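Local coordinates for xylose isomerase domain protein TIM barrel (Planctomyces limnophilus, PDB 3TVA), which binds a magnesium ion within a TIM barrel of the xylose isomerase-like family and may act as an isomerase, at residues Leu144-His147 and Ala148-Gly152; Pro266-Gln269 and Lys270-Leu273; Gly282-Lys285 and Lys286-Cys290. All coordinates share one frame; numbering follows the deposited sequence.

Contact 1: residues Leu144-His147 and Ala148-Gly152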
# COMPACT_ATOMS: atom_id res chain seq x y z
N LEU A 144 -6.56 15.78 -5.79
CA LEU A 144 -6.90 14.37 -5.91
C LEU A 144 -7.93 13.94 -4.85
O LEU A 144 -8.83 13.14 -5.13
CB LEU A 144 -5.64 13.51 -5.81
CG LEU A 144 -5.81 11.99 -5.81
CD1 LEU A 144 -6.53 11.48 -7.08
CD2 LEU A 144 -4.43 11.33 -5.65
N LEU A 145 -7.79 14.47 -3.64
CA LEU A 145 -8.72 14.12 -2.56
C LEU A 145 -10.14 14.59 -2.84
O LEU A 145 -11.11 13.90 -2.50
CB LEU A 145 -8.21 14.69 -1.22
CG LEU A 145 -7.06 13.83 -0.70
CD1 LEU A 145 -6.19 14.65 0.22
CD2 LEU A 145 -7.60 12.57 0.00
N THR A 146 -10.27 15.74 -3.49
CA THR A 146 -11.59 16.24 -3.88
C THR A 146 -12.23 15.30 -4.89
O THR A 146 -13.43 14.98 -4.81
CB THR A 146 -11.48 17.66 -4.48
OG1 THR A 146 -11.05 18.55 -3.45
CG2 THR A 146 -12.84 18.17 -5.09
N HIS A 147 -11.43 14.84 -5.85
CA HIS A 147 -11.92 13.97 -6.90
C HIS A 147 -12.40 12.66 -6.28
O HIS A 147 -13.48 12.15 -6.59
CB HIS A 147 -10.82 13.69 -7.93
CG HIS A 147 -11.28 12.91 -9.12
ND1 HIS A 147 -11.71 13.50 -10.28
CD2 HIS A 147 -11.40 11.58 -9.31
CE1 HIS A 147 -12.06 12.57 -11.15
NE2 HIS A 147 -11.88 11.39 -10.59
N ALA A 148 -11.60 12.13 -5.36
CA ALA A 148 -11.98 10.91 -4.65
C ALA A 148 -13.22 11.11 -3.76
O ALA A 148 -14.09 10.24 -3.71
CB ALA A 148 -10.80 10.38 -3.82
N ALA A 149 -13.30 12.25 -3.07
CA ALA A 149 -14.47 12.55 -2.24
C ALA A 149 -15.74 12.55 -3.08
O ALA A 149 -16.78 12.07 -2.63
CB ALA A 149 -14.32 13.91 -1.52
N ASN A 150 -15.66 13.09 -4.29
CA ASN A 150 -16.83 13.08 -5.17
C ASN A 150 -17.25 11.66 -5.57
O ASN A 150 -18.36 11.45 -6.05
CB ASN A 150 -16.62 13.99 -6.39
CG ASN A 150 -16.59 15.46 -5.99
OD1 ASN A 150 -17.16 15.85 -4.97
ND2 ASN A 150 -15.91 16.28 -6.78
N HIS A 151 -16.36 10.69 -5.37
CA HIS A 151 -16.72 9.28 -5.54
C HIS A 151 -17.05 8.56 -4.22
O HIS A 151 -17.28 7.35 -4.23
CB HIS A 151 -15.63 8.50 -6.30
CG HIS A 151 -15.58 8.80 -7.77
ND1 HIS A 151 -16.70 8.82 -8.57
CD2 HIS A 151 -14.53 9.04 -8.60
CE1 HIS A 151 -16.36 9.09 -9.82
NE2 HIS A 151 -15.05 9.24 -9.86
N GLY A 152 -17.03 9.27 -3.09
CA GLY A 152 -17.18 8.59 -1.81
C GLY A 152 -15.95 7.75 -1.44
O GLY A 152 -16.06 6.76 -0.72

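Contact 2: residues Pro266-Gln269 and Lys270-Leu273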
# COMPACT_ATOMS: atom_id res chain seq x y z
N PRO A 266 6.80 -16.89 -9.43
CA PRO A 266 5.38 -17.02 -9.06
C PRO A 266 5.13 -18.18 -8.10
O PRO A 266 4.30 -18.05 -7.18
CB PRO A 266 4.69 -17.29 -10.41
CG PRO A 266 5.64 -16.74 -11.45
CD PRO A 266 7.01 -16.98 -10.89
N VAL A 267 5.85 -19.29 -8.30
CA VAL A 267 5.76 -20.46 -7.42
C VAL A 267 6.18 -20.14 -5.99
O VAL A 267 5.45 -20.43 -5.04
CB VAL A 267 6.60 -21.64 -7.97
CG1 VAL A 267 6.68 -22.76 -6.94
CG2 VAL A 267 6.02 -22.14 -9.29
N GLN A 268 7.35 -19.53 -5.82
CA GLN A 268 7.83 -19.12 -4.50
C GLN A 268 6.97 -17.99 -3.88
O GLN A 268 6.76 -17.94 -2.67
CB GLN A 268 9.29 -18.68 -4.55
CG GLN A 268 9.92 -18.49 -3.18
CD GLN A 268 9.99 -19.80 -2.40
OE1 GLN A 268 10.29 -20.85 -2.97
NE2 GLN A 268 9.69 -19.75 -1.10
N GLN A 269 6.50 -17.09 -4.73
CA GLN A 269 5.62 -16.03 -4.27
C GLN A 269 4.35 -16.64 -3.66
O GLN A 269 3.89 -16.20 -2.61
CB GLN A 269 5.27 -15.07 -5.41
CG GLN A 269 4.44 -13.87 -5.01
CD GLN A 269 4.13 -12.95 -6.19
OE1 GLN A 269 3.96 -13.42 -7.32
NE2 GLN A 269 4.05 -11.64 -5.93
N LYS A 270 3.79 -17.65 -4.32
CA LYS A 270 2.60 -18.31 -3.79
C LYS A 270 2.90 -19.07 -2.50
O LYS A 270 2.12 -19.00 -1.54
CB LYS A 270 1.93 -19.23 -4.83
CG LYS A 270 0.56 -19.75 -4.36
CD LYS A 270 0.02 -20.84 -5.27
CE LYS A 270 -1.34 -21.32 -4.82
NZ LYS A 270 -1.92 -22.31 -5.77
N LYS A 271 4.03 -19.79 -2.46
CA LYS A 271 4.47 -20.45 -1.22
C LYS A 271 4.57 -19.48 -0.05
O LYS A 271 4.15 -19.80 1.07
CB LYS A 271 5.81 -21.16 -1.42
CG LYS A 271 5.72 -22.38 -2.32
CD LYS A 271 7.06 -23.09 -2.47
CE LYS A 271 6.99 -24.18 -3.54
NZ LYS A 271 8.31 -24.82 -3.80
N ASP A 272 5.13 -18.29 -0.29
CA ASP A 272 5.32 -17.34 0.81
C ASP A 272 3.99 -16.74 1.22
O ASP A 272 3.79 -16.41 2.39
CB ASP A 272 6.34 -16.25 0.46
CG ASP A 272 7.77 -16.79 0.29
OD1 ASP A 272 8.02 -17.97 0.65
OD2 ASP A 272 8.64 -16.04 -0.19
N LEU A 273 3.08 -16.57 0.26
CA LEU A 273 1.73 -16.15 0.59
C LEU A 273 1.06 -17.20 1.49
O LEU A 273 0.40 -16.85 2.48
CB LEU A 273 0.88 -15.88 -0.66
CG LEU A 273 1.27 -14.68 -1.54
CD1 LEU A 273 0.24 -14.44 -2.63
CD2 LEU A 273 1.47 -13.41 -0.72

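Contact 3: residues Gly282-Lys285 and Lys286-Cys290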
# COMPACT_ATOMS: atom_id res chain seq x y z
N GLY A 282 -2.75 -17.98 12.72
CA GLY A 282 -2.42 -18.32 14.09
C GLY A 282 -2.36 -17.09 14.98
O GLY A 282 -2.86 -17.10 16.11
N LEU A 283 -1.75 -16.01 14.50
CA LEU A 283 -1.66 -14.80 15.32
C LEU A 283 -3.03 -14.15 15.52
O LEU A 283 -3.34 -13.65 16.60
CB LEU A 283 -0.65 -13.80 14.74
CG LEU A 283 0.83 -14.21 14.79
CD1 LEU A 283 1.67 -13.24 13.97
CD2 LEU A 283 1.34 -14.29 16.23
N ARG A 284 -3.86 -14.18 14.48
CA ARG A 284 -5.22 -13.67 14.60
C ARG A 284 -6.00 -14.44 15.66
O ARG A 284 -6.70 -13.84 16.46
CB ARG A 284 -5.97 -13.75 13.27
CG ARG A 284 -7.39 -13.16 13.32
CD ARG A 284 -8.04 -13.20 11.94
NE ARG A 284 -8.30 -14.58 11.53
CZ ARG A 284 -8.66 -14.96 10.30
NH1 ARG A 284 -8.79 -14.05 9.34
NH2 ARG A 284 -8.88 -16.25 10.04
N LYS A 285 -5.87 -15.76 15.65
CA LYS A 285 -6.58 -16.59 16.61
C LYS A 285 -6.13 -16.29 18.04
O LYS A 285 -6.93 -16.28 18.97
CB LYS A 285 -6.35 -18.08 16.30
CG LYS A 285 -7.05 -19.03 17.26
CD LYS A 285 -6.78 -20.47 16.85
CE LYS A 285 -7.12 -21.46 17.97
NZ LYS A 285 -8.59 -21.53 18.22
N LYS A 286 -4.84 -16.05 18.21
CA LYS A 286 -4.29 -15.70 19.51
C LYS A 286 -4.71 -14.29 19.96
O LYS A 286 -5.17 -14.11 21.08
CB LYS A 286 -2.76 -15.79 19.47
CG LYS A 286 -2.08 -15.52 20.80
CD LYS A 286 -0.58 -15.41 20.63
CE LYS A 286 0.11 -15.18 21.98
NZ LYS A 286 1.60 -15.25 21.86
N ILE A 287 -4.48 -13.30 19.10
CA ILE A 287 -4.72 -11.90 19.46
C ILE A 287 -6.17 -11.41 19.34
O ILE A 287 -6.68 -10.75 20.24
CB ILE A 287 -3.82 -10.98 18.62
CG1 ILE A 287 -2.35 -11.37 18.80
CG2 ILE A 287 -4.03 -9.51 18.99
CD1 ILE A 287 -1.44 -10.73 17.75
N ALA A 288 -6.83 -11.74 18.23
CA ALA A 288 -8.17 -11.24 17.97
C ALA A 288 -9.25 -12.24 18.37
O ALA A 288 -10.44 -11.93 18.30
CB ALA A 288 -8.32 -10.85 16.50
N ASN A 289 -8.81 -13.42 18.81
CA ASN A 289 -9.69 -14.55 19.16
C ASN A 289 -10.56 -15.09 18.01
O ASN A 289 -11.62 -15.68 18.24
CB ASN A 289 -10.52 -14.25 20.41
CG ASN A 289 -9.71 -14.34 21.68
OD1 ASN A 289 -8.90 -13.46 21.99
ND2 ASN A 289 -9.91 -15.42 22.44
N CYS A 290 -10.09 -14.89 16.78
CA CYS A 290 -10.74 -15.46 15.60
C CYS A 290 -9.70 -15.81 14.54
O CYS A 290 -9.95 -16.62 13.66
CB CYS A 290 -11.77 -14.49 15.02
SG CYS A 290 -11.08 -12.99 14.28
O HOH W 1 -7.61 -17.13 12.76

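Contact 1: residues Leu144-His147 and Ala148-Gly152
His-147 and His-151, one helical turn apart, are brought side by side by different first torsions: CG of His-147 stands anti to the backbone N (chi1 -175°), while CG of His-151 stands anti to the carbonyl carbon (chi1 -74°). Both side chains then point the same way, on the flank that faces helix 97-114. The edge of the His-151 ring is turned toward the face of the His-147 ring in an offset T-shaped pair, planes at 79° and centroids 5.4 Å apart. His-147 NE2 and His-151 NE2 lie 3.9 Å apart, and both are hydrogen-bonded to OD1 of Asp-109 on helix 97-114. On another side of the turn Thr-146 CG2 lies 4.0 Å from Asn-150 ND2, these side chains running alongside one another; Thr-146 OG1 is hydrogen-bonded to Arg-176 and to Gln-142 O. The methyl of Ala-148 sits 3.6 Å from Leu-144 O and packs on Val-155 of the following strand. Bonds from Ala-148 N to Leu-144 O (3.0 Å) and from Asn-150 N to Thr-146 O (3.0 Å) continue the helix. Gly-152, with positive phi, ends it in a Schellman motif, in which its N bonds to Ala-149 O at 2.8 Å across a type I turn, and the chain turns toward strand 154-158 of the beta-alpha-beta unit. Two imidazoles sharing one carboxylate oxygen fasten this helix end to its neighbour, and the negative charge of Asp-109 probably favours an N-H at both NE2 atoms and may raise the basicity of the rings.

Contact 2: residues Pro266-Gln269 and Lys270-Leu273
Gln-268 and Asp-272 clasp each other across the first turns of helix 266-287, the last helix of the TIM barrel. The well-packed side belongs to Gln-269, Asp-272 and Leu-273, which are buried. Gln-269 sends an extended chain inward, where its NE2 is gripped by two carbonyls, Arg-260 O and Leu-23 O. Leu-273 CG rests 3.2 Å from Gln-269 O, and its side chain, which packs on Val-25, lies about 7 Å from that of the magnesium ligand Glu-259. The backbone bond from Leu-273 N to Gln-269 O (3.0 Å) is one of those that hold this turn. The solvent side is looser: Val-267 and Lys-271 run side by side with CG1 of the valine 3.7 Å from CE of the lysine, and the lysine CD passes 4.0 Å from Gln-268 OE1. Asp-272, though buried, divides its carboxylate: OD2 forms a salt bridge with Arg-260, which probably helps to hold the group for Gln-268. Gln-268 reaches it by a bend at chi2 (64°) that turns the amide forward along the helix, toward the next turn. Its NE2 donates to Asp-272 OD1 at 3.0 Å, arriving from above the carboxylate, 37° out of that plane.

Contact 3: residues Gly282-Lys285 and Lys286-Cys290
Arg-284 meets Cys-290 twice, its methylene carbons against the sulfur and its NE through a water; Cys-290 and Asn-289 are poorly ordered, so details there are less certain. The arginine CG and CD each lie 3.8 Å from Cys-290 SG, and a bend at chi3 (67°) then turns the guanidinium out of the line of the chain. The water sits at the guanidinium edge, in its plane, accepting from Arg-284 NE at 2.9 Å and donating to Cys-290 O at 2.6 Å. Beside this, Ala-288 CB is 4.0 Å from Arg-284 CG, and Leu-283 CB comes to 4.4 Å from Ile-287 CD1, a loose apolar approach. The backbone carries these side chains through bonds from Ile-287 N to Leu-283 O and, at 2.7 Å, from Ala-288 N to Arg-284 O. Further out, Arg-284 NH1 is hydrogen-bonded to Trp-11 O, which probably helps to orient the guanidinium, and Lys-286 NZ forms a salt bridge with Glu-241. Ile-287 and Ala-288 pack on Trp-248 of helix 240-249. Asn-289 CA makes a CA-H...O contact with Lys-285 O at 3.3 Å. The arrangement is a helix C-terminus ended by a residue of positive phi, Asn-289, in left-handed helical conformation, closing the barrel's last helix near its N-terminal segment.

How the contacts relate
Contacts 2 and 3 both belong to helix 266-287, the former in its opening turns and the latter at its end, with centres 23 Å apart; contact 1 finishes a different helix, 132-149, and contact 2 lies across the chain's centre from it. Contacts 1 and 2 are partly buried, whereas contact 3 is a surface contact. Each ties its helix to other parts of the barrel by polar groups: contact 1 through a histidine pair on an aspartate of a neighbouring helix, contact 2 through Gln-269 and Asp-272, both bound to Arg-260, contact 3 through an arginine on a backbone carbonyl near the N-terminus and a lysine salt-bridged to helix 240-249. The two helix ends differ as well, glycine closing one and asparagine the other.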